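PDB 6QGI: VP5 from Halorubrum pleomorphic virus 2, which probably mediates membrane fusion as an envelope protein of a pleomorphic virus that infects haloarchaea. Local coordinates for residues Ile79-Glu84 and Ser247-Asn252; Asn151-Leu156 and Gly204-Gly209; Tyr191-Asp194 and Leu199-Asp202; Glu466-Ser471 and Asp480-Gln485. All blocks are in the same frame, centred on the assembly; numbering follows the deposited sequence.

Interaction 1 of 4, residues Ile79-Glu84 and Ser247-Asn252; sequences IAAIEE and STWVSN
Two long helices of the N-terminal family region, 66-86 and 225-253, pack through Ala81 and Ile82 on one and Trp249 and Val250 on the other. The segment axes are 11.3 Å apart at closest approach and run the same general way, their N-to-C directions 33° apart. That is a roomy spacing, and the Trp249 indole bridges it. Its CG stands anti to the backbone N (chi1 -172°), which carries the six-membered ring out toward the other helix. There the corner atom CZ3 of Trp249 meets the methyl CB of Ala81 at 3.7 Å, an oblique approach. The next ring atom, CH2 of Trp249, has Ile82 CG1 at 3.9 Å, close to the ring plane and at its edge; the two side chains cross at about a right angle. Val250 adds a looser touch, its CG2 lying 4.5 Å from Ala81 CB. No hydrogen bond joins the two segments, and the touching residues are all buried. The indole N-H is used elsewhere: NE1 of Trp249 bonds to the carbonyl O of Asn472, which ties the polar edge of the ring to the loop before helix 476-496. Beyond Ile82 lies Trp479 of that same helix. The arrangement is plain helix-to-helix packing of 66-86 against 225-253 at a modest inclination, with Trp249 spanning the interval to Ala81.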
loop_
_atom_site.group_PDB
_atom_site.type_symbol
_atom_site.label_atom_id
_atom_site.label_comp_id
_atom_site.label_asym_id
_atom_site.label_seq_id
_atom_site.Cartn_x
_atom_site.Cartn_y
_atom_site.Cartn_z
ATOM N N ILE A 79 -23.847 6.924 -14.385
ATOM C CA ILE A 79 -23.673 8.074 -15.290
ATOM C C ILE A 79 -23.980 7.645 -16.737
ATOM O O ILE A 79 -24.812 8.285 -17.384
ATOM C CB ILE A 79 -22.277 8.749 -15.145
ATOM C CG1 ILE A 79 -22.222 9.559 -13.835
ATOM C CG2 ILE A 79 -21.946 9.661 -16.348
ATOM C CD1 ILE A 79 -20.864 9.855 -13.335
ATOM N N ALA A 80 -23.365 6.535 -17.204
ATOM C CA ALA A 80 -23.573 5.981 -18.547
ATOM C C ALA A 80 -25.029 5.558 -18.763
ATOM O O ALA A 80 -25.555 5.740 -19.861
ATOM C CB ALA A 80 -22.654 4.799 -18.772
ATOM N N ALA A 81 -25.679 5.018 -17.713
ATOM C CA ALA A 81 -27.083 4.617 -17.753
ATOM C C ALA A 81 -27.983 5.851 -17.860
ATOM O O ALA A 81 -28.983 5.796 -18.570
ATOM C CB ALA A 81 -27.440 3.804 -16.512
ATOM N N ILE A 82 -27.610 6.969 -17.183
ATOM C CA ILE A 82 -28.364 8.231 -17.193
ATOM C C ILE A 82 -28.253 8.886 -18.590
ATOM O O ILE A 82 -29.241 9.446 -19.065
ATOM C CB ILE A 82 -27.938 9.196 -16.029
ATOM C CG1 ILE A 82 -28.366 8.626 -14.653
ATOM C CG2 ILE A 82 -28.524 10.619 -16.207
ATOM C CD1 ILE A 82 -27.539 9.111 -13.430
ATOM N N GLU A 83 -27.074 8.784 -19.248
ATOM C CA GLU A 83 -26.831 9.338 -20.589
ATOM C C GLU A 83 -27.772 8.702 -21.609
ATOM O O GLU A 83 -28.429 9.418 -22.362
ATOM C CB GLU A 83 -25.363 9.141 -21.031
ATOM C CG GLU A 83 -24.327 9.829 -20.153
ATOM C CD GLU A 83 -23.895 11.239 -20.511
ATOM O OE1 GLU A 83 -22.758 11.613 -20.142
ATOM O OE2 GLU A 83 -24.686 11.976 -21.144
ATOM N N GLU A 84 -27.862 7.358 -21.598
ATOM C CA GLU A 84 -28.721 6.565 -22.480
ATOM C C GLU A 84 -30.190 6.819 -22.165
ATOM O O GLU A 84 -31.012 6.879 -23.080
ATOM C CB GLU A 84 -28.385 5.074 -22.355
ATOM C CG GLU A 84 -27.079 4.712 -23.043
ATOM C CD GLU A 84 -27.169 3.880 -24.310
ATOM O OE1 GLU A 84 -28.178 3.995 -25.040
ATOM O OE2 GLU A 84 -26.210 3.125 -24.587
ATOM N N SER A 247 -28.406 -3.867 -12.768
ATOM C CA SER A 247 -29.547 -4.456 -13.485
ATOM C C SER A 247 -30.845 -4.181 -12.723
ATOM O O SER A 247 -31.902 -4.026 -13.340
ATOM C CB SER A 247 -29.353 -5.955 -13.684
ATOM O OG SER A 247 -30.350 -6.485 -14.543
ATOM N N THR A 248 -30.750 -4.112 -11.377
ATOM C CA THR A 248 -31.855 -3.800 -10.472
ATOM C C THR A 248 -32.071 -2.278 -10.503
ATOM O O THR A 248 -33.210 -1.836 -10.618
ATOM C CB THR A 248 -31.566 -4.354 -9.059
ATOM O OG1 THR A 248 -31.352 -5.764 -9.147
ATOM C CG2 THR A 248 -32.692 -4.069 -8.066
ATOM N N TRP A 249 -30.974 -1.489 -10.441
ATOM C CA TRP A 249 -30.990 -0.022 -10.465
ATOM C C TRP A 249 -31.662 0.508 -11.733
ATOM O O TRP A 249 -32.499 1.399 -11.633
ATOM C CB TRP A 249 -29.570 0.561 -10.317
ATOM C CG TRP A 249 -29.561 2.051 -10.136
ATOM C CD1 TRP A 249 -29.679 2.732 -8.963
ATOM C CD2 TRP A 249 -29.473 3.044 -11.168
ATOM N NE1 TRP A 249 -29.691 4.084 -9.197
ATOM C CE2 TRP A 249 -29.537 4.306 -10.540
ATOM C CE3 TRP A 249 -29.342 2.990 -12.569
ATOM C CZ2 TRP A 249 -29.474 5.505 -11.259
ATOM C CZ3 TRP A 249 -29.278 4.177 -13.278
ATOM C CH2 TRP A 249 -29.352 5.416 -12.626
ATOM N N VAL A 250 -31.318 -0.058 -12.908
ATOM C CA VAL A 250 -31.879 0.309 -14.211
ATOM C C VAL A 250 -33.392 0.019 -14.212
ATOM O O VAL A 250 -34.166 0.895 -14.598
ATOM C CB VAL A 250 -31.137 -0.391 -15.393
ATOM C CG1 VAL A 250 -31.855 -0.167 -16.721
ATOM C CG2 VAL A 250 -29.691 0.089 -15.497
ATOM N N SER A 251 -33.809 -1.168 -13.722
ATOM C CA SER A 251 -35.218 -1.574 -13.644
ATOM C C SER A 251 -36.057 -0.660 -12.733
ATOM O O SER A 251 -37.233 -0.440 -13.023
ATOM C CB SER A 251 -35.335 -3.015 -13.163
ATOM O OG SER A 251 -34.859 -3.917 -14.147
ATOM N N ASN A 252 -35.459 -0.130 -11.653
ATOM C CA ASN A 252 -36.157 0.746 -10.706
ATOM C C ASN A 252 -36.237 2.204 -11.195
ATOM O O ASN A 252 -37.164 2.925 -10.817
ATOM C CB ASN A 252 -35.471 0.709 -9.330
ATOM C CG ASN A 252 -35.339 -0.657 -8.687
ATOM O OD1 ASN A 252 -35.933 -1.660 -9.116
ATOM N ND2 ASN A 252 -34.526 -0.729 -7.640
#

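Interaction 2 of 4, residues Asn151-Leu156 and Gly204-Gly209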
loop_
_atom_site.group_PDB
_atom_site.type_symbol
_atom_site.label_atom_id
_atom_site.label_comp_id
_atom_site.label_asym_id
_atom_site.label_seq_id
_atom_site.Cartn_x
_atom_site.Cartn_y
_atom_site.Cartn_z
ATOM N N ASN A 151 8.656 -31.521 5.152
ATOM C CA ASN A 151 9.393 -32.351 4.203
ATOM C C ASN A 151 9.896 -31.485 3.058
ATOM O O ASN A 151 9.278 -30.464 2.754
ATOM C CB ASN A 151 8.509 -33.490 3.684
ATOM C CG ASN A 151 8.585 -34.734 4.531
ATOM O OD1 ASN A 151 9.515 -35.538 4.413
ATOM N ND2 ASN A 151 7.612 -34.920 5.406
ATOM N N THR A 152 11.018 -31.871 2.436
ATOM C CA THR A 152 11.595 -31.097 1.342
ATOM C C THR A 152 10.796 -31.347 0.054
ATOM O O THR A 152 10.588 -32.494 -0.346
ATOM C CB THR A 152 13.098 -31.394 1.192
ATOM O OG1 THR A 152 13.744 -31.145 2.440
ATOM C CG2 THR A 152 13.766 -30.544 0.115
ATOM N N ILE A 153 10.341 -30.253 -0.579
ATOM C CA ILE A 153 9.595 -30.284 -1.844
ATOM C C ILE A 153 10.562 -30.712 -2.963
ATOM O O ILE A 153 11.773 -30.494 -2.831
ATOM C CB ILE A 153 8.887 -28.927 -2.141
ATOM C CG1 ILE A 153 9.892 -27.751 -2.280
ATOM C CG2 ILE A 153 7.803 -28.634 -1.090
ATOM C CD1 ILE A 153 9.421 -26.594 -3.103
ATOM N N GLU A 154 10.048 -31.349 -4.032
ATOM C CA GLU A 154 10.896 -31.830 -5.134
ATOM C C GLU A 154 11.557 -30.666 -5.886
ATOM O O GLU A 154 12.740 -30.761 -6.224
ATOM C CB GLU A 154 10.121 -32.729 -6.103
ATOM C CG GLU A 154 9.812 -34.106 -5.538
ATOM C CD GLU A 154 10.011 -35.273 -6.488
ATOM O OE1 GLU A 154 9.935 -35.071 -7.722
ATOM O OE2 GLU A 154 10.237 -36.401 -5.991
ATOM N N ASP A 155 10.803 -29.571 -6.116
ATOM C CA ASP A 155 11.268 -28.347 -6.772
ATOM C C ASP A 155 10.279 -27.195 -6.580
ATOM O O ASP A 155 9.083 -27.415 -6.365
ATOM C CB ASP A 155 11.529 -28.562 -8.281
ATOM C CG ASP A 155 12.702 -27.782 -8.866
ATOM O OD1 ASP A 155 13.359 -27.029 -8.109
ATOM O OD2 ASP A 155 12.972 -27.937 -10.074
ATOM N N LEU A 156 10.810 -25.967 -6.632
ATOM C CA LEU A 156 10.070 -24.711 -6.561
ATOM C C LEU A 156 10.292 -24.019 -7.895
ATOM O O LEU A 156 11.433 -23.698 -8.235
ATOM C CB LEU A 156 10.530 -23.854 -5.358
ATOM C CG LEU A 156 10.068 -22.388 -5.286
ATOM C CD1 LEU A 156 8.571 -22.274 -5.031
ATOM C CD2 LEU A 156 10.832 -21.640 -4.225
ATOM N N GLY A 204 0.774 -30.733 1.250
ATOM C CA GLY A 204 1.696 -30.718 0.117
ATOM C C GLY A 204 2.085 -29.316 -0.311
ATOM O O GLY A 204 3.043 -29.140 -1.068
ATOM N N ASP A 205 1.331 -28.310 0.155
ATOM C CA ASP A 205 1.575 -26.900 -0.155
ATOM C C ASP A 205 2.789 -26.372 0.592
ATOM O O ASP A 205 3.101 -26.887 1.669
ATOM C CB ASP A 205 0.333 -26.060 0.188
ATOM C CG ASP A 205 -0.878 -26.390 -0.656
ATOM O OD1 ASP A 205 -0.787 -27.306 -1.489
ATOM O OD2 ASP A 205 -1.916 -25.740 -0.475
ATOM N N LEU A 206 3.454 -25.331 0.037
ATOM C CA LEU A 206 4.607 -24.670 0.666
ATOM C C LEU A 206 4.248 -24.353 2.115
ATOM O O LEU A 206 3.158 -23.829 2.360
ATOM C CB LEU A 206 5.007 -23.379 -0.085
ATOM C CG LEU A 206 5.610 -23.516 -1.480
ATOM C CD1 LEU A 206 5.631 -22.181 -2.186
ATOM C CD2 LEU A 206 7.015 -24.102 -1.438
ATOM N N LYS A 207 5.113 -24.745 3.066
ATOM C CA LYS A 207 4.911 -24.613 4.510
ATOM C C LYS A 207 4.183 -23.327 4.906
ATOM O O LYS A 207 3.317 -23.367 5.778
ATOM C CB LYS A 207 6.255 -24.684 5.258
ATOM C CG LYS A 207 6.107 -25.029 6.733
ATOM C CD LYS A 207 7.328 -24.642 7.528
ATOM C CE LYS A 207 7.038 -24.691 9.004
ATOM N NZ LYS A 207 8.191 -24.208 9.801
ATOM N N ASN A 208 4.519 -22.206 4.260
ATOM C CA ASN A 208 3.951 -20.911 4.589
ATOM C C ASN A 208 3.205 -20.287 3.413
ATOM O O ASN A 208 3.058 -19.068 3.361
ATOM C CB ASN A 208 5.061 -19.986 5.078
ATOM C CG ASN A 208 5.904 -20.563 6.179
ATOM O OD1 ASN A 208 5.409 -21.215 7.102
ATOM N ND2 ASN A 208 7.200 -20.341 6.102
ATOM N N GLY A 209 2.714 -21.130 2.508
ATOM C CA GLY A 209 1.914 -20.739 1.355
ATOM C C GLY A 209 2.704 -20.329 0.139
ATOM O O GLY A 209 2.572 -20.928 -0.932
#
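The end of Leu206 packs on Ile153 and Leu156, setting the loop after strand 189-193 against the chain leading into strand 155-159, which pairs with strand 176-186 in a small antiparallel sheet. The interaction across the two segments is wholly apolar, and all three residues are buried. Leu206 serves both partners by splitting its methyls between them. Its CD2 meets Ile153 CD1 at 3.8 Å, while its CD1 lies 4.1 Å from Leu156 CD1. The two partners are reached differently: the Ile153 side chain passes Leu206 at a slant, and Leu156 crosses it near a right angle. Ile153 pays for its place, because CG1 sits between the backbone N and the carbonyl carbon (chi1 61°), a more hindered setting that nevertheless brings CD1 to the loop. Val184 of strand 176-186 touches both Ile153 and Leu206, so the sheet supplies a third wall to this hydrophobic cluster, and Phe143 and Met145 pack on Leu156.

The polar bonds lie around this patch rather than across it. On the strand side, Lys139 NZ makes a salt bridge to Asp155 OD1 and also bonds the carbonyl O of Leu156. On the loop side, the backbone N of Leu206 takes a hydrogen bond with the hydroxyl of Tyr193, which links the loop to strand 189-193. The chain then reverses in a type I beta turn running from Leu206 to Gly209, closed by a short backbone hydrogen bond: Gly209 N to Leu206 O, 2.7 Å.

Interaction 3 of 4, residues Tyr191-Asp194 and Leu199-Asp202; sequences YYYD and LVGD
Tyr191 and Val200 pack where strand 189-193 is met by the loop that doubles back over it, and the tyrosine can be followed outward. Its CB already lies 4.0 Å from Val200 CG2. At CG the same methyl of Val200 is closest, 3.5 Å away, and it stays over one face of the ring, displaced toward the rim, in a CH-pi contact. Farther out, CE2 and CZ of Tyr191 each come within 3.3 Å of Asp202 OD1, which stands obliquely to the ring. The tip then delivers the polar link, the hydroxyl OH of Tyr191 donating to Asp202 OD2 over 2.7 Å. It arrives on the syn side of the carboxylate, 31° out of its plane, and ring and carboxylate are turned 85° against each other. OD2 of Asp202 also accepts from Gly204 N, so two donors hold this oxygen.

Two residues along, Tyr193 makes a second CH-pi contact: Leu199 CD2 sits 3.8 Å from the ring centroid, only 6° off the normal and over the middle of the face.

Strand 189-193 is paired with strand 176-186 through backbone hydrogen bonds of Tyr191 with Val184 and of Tyr193 with Val182. Loop 199-202 lies over one face of Tyr191 and one of Tyr193, while the CB of Tyr192 points the other way, and Ala225 at the start of helix 225-253 touches both Tyr193 and Leu199.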
loop_
_atom_site.group_PDB
_atom_site.type_symbol
_atom_site.label_atom_id
_atom_site.label_comp_id
_atom_site.label_asym_id
_atom_site.label_seq_id
_atom_site.Cartn_x
_atom_site.Cartn_y
_atom_site.Cartn_z
ATOM N N TYR A 191 1.707 -28.560 -7.898
ATOM C CA TYR A 191 0.768 -27.569 -7.362
ATOM C C TYR A 191 1.031 -26.224 -8.002
ATOM O O TYR A 191 2.177 -25.784 -8.035
ATOM C CB TYR A 191 0.856 -27.458 -5.824
ATOM C CG TYR A 191 0.307 -28.639 -5.050
ATOM C CD1 TYR A 191 -0.440 -29.633 -5.670
ATOM C CD2 TYR A 191 0.510 -28.738 -3.673
ATOM C CE1 TYR A 191 -0.953 -30.713 -4.956
ATOM C CE2 TYR A 191 -0.014 -29.807 -2.945
ATOM C CZ TYR A 191 -0.743 -30.790 -3.588
ATOM O OH TYR A 191 -1.241 -31.849 -2.870
ATOM N N TYR A 192 -0.017 -25.577 -8.521
ATOM C CA TYR A 192 0.121 -24.275 -9.162
ATOM C C TYR A 192 -0.645 -23.229 -8.365
ATOM O O TYR A 192 -1.807 -23.445 -8.021
ATOM C CB TYR A 192 -0.347 -24.333 -10.624
ATOM C CG TYR A 192 0.400 -25.350 -11.462
ATOM C CD1 TYR A 192 1.567 -25.005 -12.137
ATOM C CD2 TYR A 192 -0.071 -26.655 -11.597
ATOM C CE1 TYR A 192 2.244 -25.929 -12.930
ATOM C CE2 TYR A 192 0.608 -27.592 -12.374
ATOM C CZ TYR A 192 1.765 -27.224 -13.040
ATOM O OH TYR A 192 2.436 -28.143 -13.813
ATOM N N TYR A 193 0.024 -22.117 -8.031
ATOM C CA TYR A 193 -0.566 -21.032 -7.247
ATOM C C TYR A 193 -0.687 -19.766 -8.054
ATOM O O TYR A 193 0.268 -19.346 -8.707
ATOM C CB TYR A 193 0.253 -20.723 -5.977
ATOM C CG TYR A 193 0.564 -21.902 -5.079
ATOM C CD1 TYR A 193 -0.379 -22.896 -4.837
ATOM C CD2 TYR A 193 1.780 -21.975 -4.402
ATOM C CE1 TYR A 193 -0.102 -23.964 -3.990
ATOM C CE2 TYR A 193 2.053 -23.021 -3.527
ATOM C CZ TYR A 193 1.112 -24.012 -3.325
ATOM O OH TYR A 193 1.411 -25.057 -2.494
ATOM N N ASP A 194 -1.854 -19.129 -7.956
ATOM C CA ASP A 194 -2.172 -17.862 -8.603
ATOM C C ASP A 194 -3.214 -17.142 -7.712
ATOM O O ASP A 194 -3.783 -17.799 -6.834
ATOM C CB ASP A 194 -2.656 -18.085 -10.064
ATOM C CG ASP A 194 -3.878 -18.962 -10.242
ATOM O OD1 ASP A 194 -4.402 -19.446 -9.250
ATOM O OD2 ASP A 194 -4.313 -19.137 -11.376
ATOM N N LEU A 199 -4.092 -21.425 -2.503
ATOM C CA LEU A 199 -3.383 -22.651 -2.138
ATOM C C LEU A 199 -4.287 -23.859 -2.361
ATOM O O LEU A 199 -5.505 -23.694 -2.449
ATOM C CB LEU A 199 -2.912 -22.600 -0.677
ATOM C CG LEU A 199 -1.960 -21.480 -0.238
ATOM C CD1 LEU A 199 -1.408 -21.793 1.107
ATOM C CD2 LEU A 199 -0.804 -21.276 -1.211
ATOM N N VAL A 200 -3.702 -25.066 -2.459
ATOM C CA VAL A 200 -4.466 -26.304 -2.661
ATOM C C VAL A 200 -5.273 -26.621 -1.376
ATOM O O VAL A 200 -6.449 -26.965 -1.479
ATOM C CB VAL A 200 -3.574 -27.489 -3.124
ATOM C CG1 VAL A 200 -4.396 -28.755 -3.352
ATOM C CG2 VAL A 200 -2.814 -27.129 -4.395
ATOM N N GLY A 201 -4.651 -26.455 -0.207
ATOM C CA GLY A 201 -5.297 -26.668 1.087
ATOM C C GLY A 201 -4.817 -27.847 1.915
ATOM O O GLY A 201 -5.211 -27.966 3.080
ATOM N N ASP A 202 -3.969 -28.729 1.330
ATOM C CA ASP A 202 -3.417 -29.916 1.997
ATOM C C ASP A 202 -1.994 -29.637 2.549
ATOM O O ASP A 202 -1.547 -28.486 2.530
ATOM C CB ASP A 202 -3.413 -31.118 1.030
ATOM C CG ASP A 202 -2.410 -31.005 -0.099
ATOM O OD1 ASP A 202 -2.546 -30.079 -0.922
ATOM O OD2 ASP A 202 -1.490 -31.843 -0.159
#

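Interaction 4 of 4, residues Glu466-Ser471 and Asp480-Gln485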
loop_
_atom_site.group_PDB
_atom_site.type_symbol
_atom_site.label_atom_id
_atom_site.label_comp_id
_atom_site.label_asym_id
_atom_site.label_seq_id
_atom_site.Cartn_x
_atom_site.Cartn_y
_atom_site.Cartn_z
ATOM N N GLU A 466 -22.231 9.444 0.412
ATOM C CA GLU A 466 -23.159 8.323 0.561
ATOM C C GLU A 466 -22.759 7.201 -0.406
ATOM O O GLU A 466 -22.546 7.466 -1.587
ATOM C CB GLU A 466 -24.595 8.784 0.314
ATOM C CG GLU A 466 -25.636 7.730 0.642
ATOM C CD GLU A 466 -27.070 8.204 0.529
ATOM O OE1 GLU A 466 -27.425 9.210 1.186
ATOM O OE2 GLU A 466 -27.847 7.556 -0.210
ATOM N N PRO A 467 -22.551 5.961 0.065
ATOM C CA PRO A 467 -22.131 4.898 -0.857
ATOM C C PRO A 467 -23.280 4.505 -1.769
ATOM O O PRO A 467 -24.429 4.689 -1.393
ATOM C CB PRO A 467 -21.723 3.759 0.084
ATOM C CG PRO A 467 -21.660 4.378 1.453
ATOM C CD PRO A 467 -22.696 5.428 1.427
ATOM N N HIS A 468 -22.970 4.007 -2.967
ATOM C CA HIS A 468 -23.967 3.597 -3.945
ATOM C C HIS A 468 -24.608 2.269 -3.593
ATOM O O HIS A 468 -23.979 1.387 -3.003
ATOM C CB HIS A 468 -23.344 3.495 -5.331
ATOM C CG HIS A 468 -23.072 4.805 -5.987
ATOM N ND1 HIS A 468 -24.004 5.408 -6.801
ATOM C CD2 HIS A 468 -21.941 5.542 -5.999
ATOM C CE1 HIS A 468 -23.429 6.508 -7.254
ATOM N NE2 HIS A 468 -22.191 6.639 -6.786
ATOM N N THR A 469 -25.869 2.136 -3.994
ATOM C CA THR A 469 -26.758 0.989 -3.836
ATOM C C THR A 469 -27.570 0.903 -5.120
ATOM O O THR A 469 -27.468 1.792 -5.968
ATOM C CB THR A 469 -27.670 1.155 -2.580
ATOM O OG1 THR A 469 -28.694 2.118 -2.833
ATOM C CG2 THR A 469 -26.907 1.488 -1.300
ATOM N N ASP A 470 -28.387 -0.140 -5.268
ATOM C CA ASP A 470 -29.235 -0.275 -6.448
ATOM C C ASP A 470 -30.419 0.710 -6.431
ATOM O O ASP A 470 -31.048 0.891 -7.463
ATOM C CB ASP A 470 -29.741 -1.725 -6.611
ATOM C CG ASP A 470 -30.117 -2.477 -5.340
ATOM O OD1 ASP A 470 -30.408 -1.817 -4.317
ATOM O OD2 ASP A 470 -30.146 -3.731 -5.380
ATOM N N SER A 471 -30.764 1.307 -5.287
ATOM C CA SER A 471 -31.900 2.240 -5.249
ATOM C C SER A 471 -31.492 3.720 -5.058
ATOM O O SER A 471 -32.364 4.586 -5.142
ATOM C CB SER A 471 -32.887 1.830 -4.161
ATOM O OG SER A 471 -32.275 1.821 -2.882
ATOM N N ASP A 480 -25.098 16.084 -7.179
ATOM C CA ASP A 480 -24.474 17.393 -6.961
ATOM C C ASP A 480 -23.671 17.381 -5.647
ATOM O O ASP A 480 -22.574 17.948 -5.587
ATOM C CB ASP A 480 -25.536 18.516 -6.948
ATOM C CG ASP A 480 -26.216 18.822 -8.283
ATOM O OD1 ASP A 480 -25.749 18.308 -9.327
ATOM O OD2 ASP A 480 -27.209 19.587 -8.283
ATOM N N GLN A 481 -24.215 16.697 -4.616
ATOM C CA GLN A 481 -23.595 16.533 -3.301
ATOM C C GLN A 481 -22.337 15.671 -3.409
ATOM O O GLN A 481 -21.339 15.993 -2.762
ATOM C CB GLN A 481 -24.584 15.917 -2.301
ATOM C CG GLN A 481 -24.323 16.338 -0.855
ATOM C CD GLN A 481 -25.108 15.552 0.174
ATOM O OE1 GLN A 481 -25.770 14.547 -0.122
ATOM N NE2 GLN A 481 -25.036 15.992 1.422
ATOM N N LEU A 482 -22.375 14.594 -4.240
ATOM C CA LEU A 482 -21.231 13.706 -4.491
ATOM C C LEU A 482 -20.079 14.548 -5.044
ATOM O O LEU A 482 -18.973 14.515 -4.500
ATOM C CB LEU A 482 -21.623 12.567 -5.472
ATOM C CG LEU A 482 -20.550 11.496 -5.791
ATOM C CD1 LEU A 482 -21.156 10.117 -5.879
ATOM C CD2 LEU A 482 -19.822 11.801 -7.091
ATOM N N GLU A 483 -20.378 15.336 -6.096
ATOM C CA GLU A 483 -19.484 16.249 -6.800
ATOM C C GLU A 483 -18.902 17.305 -5.859
ATOM O O GLU A 483 -17.700 17.565 -5.920
ATOM C CB GLU A 483 -20.255 16.935 -7.945
ATOM C CG GLU A 483 -19.423 17.867 -8.815
ATOM C CD GLU A 483 -20.222 18.648 -9.839
ATOM O OE1 GLU A 483 -20.151 18.305 -11.041
ATOM O OE2 GLU A 483 -20.917 19.611 -9.440
ATOM N N GLN A 484 -19.752 17.917 -5.003
ATOM C CA GLN A 484 -19.336 18.977 -4.088
ATOM C C GLN A 484 -18.485 18.441 -2.945
ATOM O O GLN A 484 -17.442 19.038 -2.672
ATOM C CB GLN A 484 -20.541 19.768 -3.549
ATOM C CG GLN A 484 -20.188 21.128 -2.918
ATOM C CD GLN A 484 -19.257 22.002 -3.742
ATOM O OE1 GLN A 484 -18.190 22.418 -3.279
ATOM N NE2 GLN A 484 -19.636 22.303 -4.979
ATOM N N GLN A 485 -18.897 17.316 -2.302
ATOM C CA GLN A 485 -18.154 16.693 -1.193
ATOM C C GLN A 485 -16.743 16.294 -1.620
ATOM O O GLN A 485 -15.804 16.423 -0.828
ATOM C CB GLN A 485 -18.891 15.470 -0.637
ATOM C CG GLN A 485 -20.010 15.816 0.341
ATOM C CD GLN A 485 -21.063 14.737 0.457
ATOM O OE1 GLN A 485 -21.045 13.717 -0.241
ATOM N NE2 GLN A 485 -22.024 14.949 1.342
#
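Leu482 and His468 carry this contact, in which the extended segment before helix 476-496 runs beside that helix, with Glu466 adding a looser edge. Leu482 has the largest share of buried surface. With chi1 at -177° its branch is swung opposite its own backbone N, bringing it to the histidine, and the methyl CD1 of Leu482 reaches NE2 of His468 at 3.7 Å. The methyl comes in obliquely to the imidazole, and the two side chains cross at about a right angle. This is van der Waals packing, and no hydrogen bond spans the two segments.

The histidine itself is held by residues outside them: its ND1 is hydrogen-bonded to Lys78 NZ, and NE2 has a weak bond to Thr75 OG1, so both ring nitrogens find partners on helix 66-86. Tyr473 stacks on the His468 ring, while His71 and Trp479 meet it with their planes inclined by about 50°. Leu482 therefore finishes one flank of a largely aromatic nest around a buried imidazole.

Glu466 takes part mainly through its backbone. Its N lies 4.5 Å from Gln485 OE1, too far for a bond, and that amide oxygen is instead hydrogen-bonded to Ser465 OG.

Taken together, this is local loop-on-helix packing: the loop that precedes helix 476-496 lies on the first turns of the helix it leads into, beside helix 66-86.

How the interactions relate
From the N terminus, interaction 1 opens at 79-84 and closes only at 247-252, a long excursion that contains interactions 2 and 3. Interaction 2 joins 151-156 to 204-209, and interaction 3, between 191-194 and 199-202, is a short local closure within it. These two touch each other at Asp205 and Leu206 and reach the same four-stranded sheet. Interaction 4 follows later in series, with 466-471 returning on 480-485. It lies far from interactions 2 and 3, but it touches interaction 1, where Thr248 packs on Asp470, so the loop leading into helix 476-496 lies against helix 225-253.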